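Local coordinates for protein acetyl-CoA C-acetyltransferase (Syntrophomonas wolfei subsp. wolfei, PDB 7N7Z) that probably catalyses the thiolase reaction that interconverts two acetyl-CoA molecules with acetoacetyl-CoA and free CoA, at residues T347-S352 with Y372-R377. Numbering follows the deposited sequence.
Sequences TNHNGS and YYELER
The imidazole of His-349 meets the carboxylate of Glu-374 edge-on: OE2 lies almost in the ring plane, beside ND1, while ring and carboxylate planes stand 67° apart. The ring also meets that of Tyr-316, in strand 316-319 of the main sheet. The pair is a His-carboxylate hydrogen bond in the C-terminal half of the thiolase fold, away from the predicted active-site residues, and it illustrates how a single buried carboxylate can tie a loop to a helix. ND1 donates to OE2 over 3.2 Å, on the anti side of that oxygen. Past CE1, the other ring nitrogen, NE2, bonds to the backbone oxygen of Ser-345, so both nitrogens are engaged, which should hold the imidazole in its rotation. Asn-350, from the same loop, comes toward Glu-374 from the opposite direction, its amide plane turned 77° from the carboxylate; its ND2 reaches OE1 at 3.0 Å in a weak, bent bond. Glu-374 projects from helix 360-378 with CG anti to the backbone N (chi1 -173°), and a bend at chi2 swings the carboxylate within range of Arg-377, one helical turn on. That arginine grips it side-on in its own guanidinium plane, NE to OE1 and NH2 to OE2. The positive charge would be expected to stabilise the buried carboxylate in its ionised form. OE2 thus accepts from two donors, on opposite faces of the carboxylate plane: His-349 ND1, and Arg-377 NH2 on the syn side at 2.6 Å.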
loop_
_atom_site.group_PDB
_atom_site.type_symbol
_atom_site.label_atom_id
_atom_site.label_comp_id
_atom_site.label_asym_id
_atom_site.label_seq_id
_atom_site.Cartn_x
_atom_site.Cartn_y
_atom_site.Cartn_z
ATOM N N THR B 347 22.724 -40.141 6.434
ATOM C CA THR B 347 22.408 -38.724 6.310
ATOM C C THR B 347 21.123 -38.564 5.513
ATOM O O THR B 347 20.977 -39.172 4.448
ATOM C CB THR B 347 23.549 -37.961 5.625
ATOM O OG1 THR B 347 24.747 -38.083 6.402
ATOM C CG2 THR B 347 23.196 -36.483 5.466
ATOM N N ASN B 348 20.208 -37.742 6.023
ATOM C CA ASN B 348 18.961 -37.428 5.335
ATOM C C ASN B 348 18.313 -38.690 4.759
ATOM O O ASN B 348 18.264 -38.879 3.548
ATOM C CB ASN B 348 19.216 -36.415 4.214
ATOM C CG ASN B 348 19.803 -35.117 4.728
ATOM O OD1 ASN B 348 19.571 -34.731 5.873
ATOM N ND2 ASN B 348 20.571 -34.438 3.886
ATOM N N HIS B 349 17.813 -39.551 5.654
ATOM C CA HIS B 349 17.232 -40.814 5.207
ATOM C C HIS B 349 15.861 -40.617 4.574
ATOM O O HIS B 349 15.475 -41.379 3.682
ATOM C CB HIS B 349 17.111 -41.781 6.384
ATOM C CG HIS B 349 18.394 -42.460 6.751
ATOM N ND1 HIS B 349 18.602 -43.033 7.986
ATOM C CD2 HIS B 349 19.532 -42.661 6.045
ATOM C CE1 HIS B 349 19.814 -43.557 8.028
ATOM N NE2 HIS B 349 20.399 -43.345 6.863
ATOM N N ASN B 350 15.116 -39.611 5.021
ATOM C CA ASN B 350 13.709 -39.452 4.684
ATOM C C ASN B 350 13.452 -38.129 3.975
ATOM O O ASN B 350 12.410 -37.497 4.156
ATOM C CB ASN B 350 12.853 -39.562 5.943
ATOM C CG ASN B 350 13.098 -40.855 6.701
ATOM O OD1 ASN B 350 13.098 -41.940 6.119
ATOM N ND2 ASN B 350 13.316 -40.743 8.007
ATOM N N GLY B 351 14.396 -37.704 3.146
ATOM C CA GLY B 351 14.287 -36.438 2.457
ATOM C C GLY B 351 14.647 -35.267 3.351
ATOM O O GLY B 351 14.671 -35.359 4.578
ATOM N N SER B 352 14.939 -34.137 2.710
ATOM C CA SER B 352 15.301 -32.925 3.434
ATOM C C SER B 352 14.641 -31.710 2.794
ATOM O O SER B 352 13.516 -31.803 2.294
ATOM C CB SER B 352 16.823 -32.768 3.476
ATOM O OG SER B 352 17.209 -31.853 4.488
ATOM N N TYR B 372 16.603 -36.509 16.051
ATOM C CA TYR B 372 16.372 -37.345 17.225
ATOM C C TYR B 372 15.454 -38.516 16.897
ATOM O O TYR B 372 15.790 -39.677 17.156
ATOM C CB TYR B 372 15.767 -36.523 18.363
ATOM C CG TYR B 372 15.069 -37.400 19.380
ATOM C CD1 TYR B 372 15.796 -38.105 20.329
ATOM C CD2 TYR B 372 13.687 -37.546 19.372
ATOM C CE1 TYR B 372 15.169 -38.918 21.251
ATOM C CE2 TYR B 372 13.050 -38.361 20.290
ATOM C CZ TYR B 372 13.796 -39.043 21.227
ATOM O OH TYR B 372 13.169 -39.856 22.144
ATOM N N TYR B 373 14.278 -38.228 16.339
ATOM C CA TYR B 373 13.293 -39.279 16.121
ATOM C C TYR B 373 13.779 -40.329 15.131
ATOM O O TYR B 373 13.302 -41.468 15.173
ATOM C CB TYR B 373 11.976 -38.663 15.652
ATOM C CG TYR B 373 11.109 -38.197 16.799
ATOM C CD1 TYR B 373 10.342 -39.099 17.523
ATOM C CD2 TYR B 373 11.069 -36.859 17.167
ATOM C CE1 TYR B 373 9.553 -38.680 18.576
ATOM C CE2 TYR B 373 10.281 -36.430 18.217
ATOM C CZ TYR B 373 9.527 -37.346 18.919
ATOM O OH TYR B 373 8.741 -36.925 19.967
ATOM N N GLU B 374 14.716 -39.979 14.248
ATOM C CA GLU B 374 15.343 -40.997 13.414
ATOM C C GLU B 374 16.322 -41.836 14.228
ATOM O O GLU B 374 16.411 -43.054 14.039
ATOM C CB GLU B 374 16.048 -40.349 12.223
ATOM C CG GLU B 374 16.587 -41.348 11.207
ATOM C CD GLU B 374 15.488 -42.058 10.432
ATOM O OE1 GLU B 374 14.298 -41.762 10.671
ATOM O OE2 GLU B 374 15.818 -42.913 9.582
ATOM N N LEU B 375 17.063 -41.201 15.140
ATOM C CA LEU B 375 17.881 -41.965 16.078
ATOM C C LEU B 375 17.020 -42.952 16.855
ATOM O O LEU B 375 17.375 -44.128 17.001
ATOM C CB LEU B 375 18.604 -41.023 17.041
ATOM C CG LEU B 375 19.664 -40.067 16.490
ATOM C CD1 LEU B 375 20.289 -39.284 17.638
ATOM C CD2 LEU B 375 20.730 -40.810 15.704
ATOM N N GLU B 376 15.873 -42.487 17.353
ATOM C CA GLU B 376 15.007 -43.342 18.155
ATOM C C GLU B 376 14.437 -44.489 17.328
ATOM O O GLU B 376 14.304 -45.613 17.828
ATOM C CB GLU B 376 13.879 -42.510 18.768
ATOM C CG GLU B 376 13.153 -43.194 19.919
ATOM C CD GLU B 376 11.866 -43.880 19.490
ATOM O OE1 GLU B 376 11.258 -43.452 18.486
ATOM O OE2 GLU B 376 11.462 -44.855 20.162
ATOM N N ARG B 377 14.093 -44.230 16.064
ATOM C CA ARG B 377 13.521 -45.284 15.233
ATOM C C ARG B 377 14.555 -46.345 14.882
ATOM O O ARG B 377 14.202 -47.518 14.707
ATOM C CB ARG B 377 12.925 -44.688 13.956
ATOM C CG ARG B 377 12.288 -45.719 13.028
ATOM C CD ARG B 377 11.846 -45.095 11.708
ATOM N NE ARG B 377 12.975 -44.748 10.850
ATOM C CZ ARG B 377 13.430 -45.500 9.856
ATOM N NH1 ARG B 377 12.895 -46.677 9.573
ATOM N NH2 ARG B 377 14.451 -45.060 9.125
#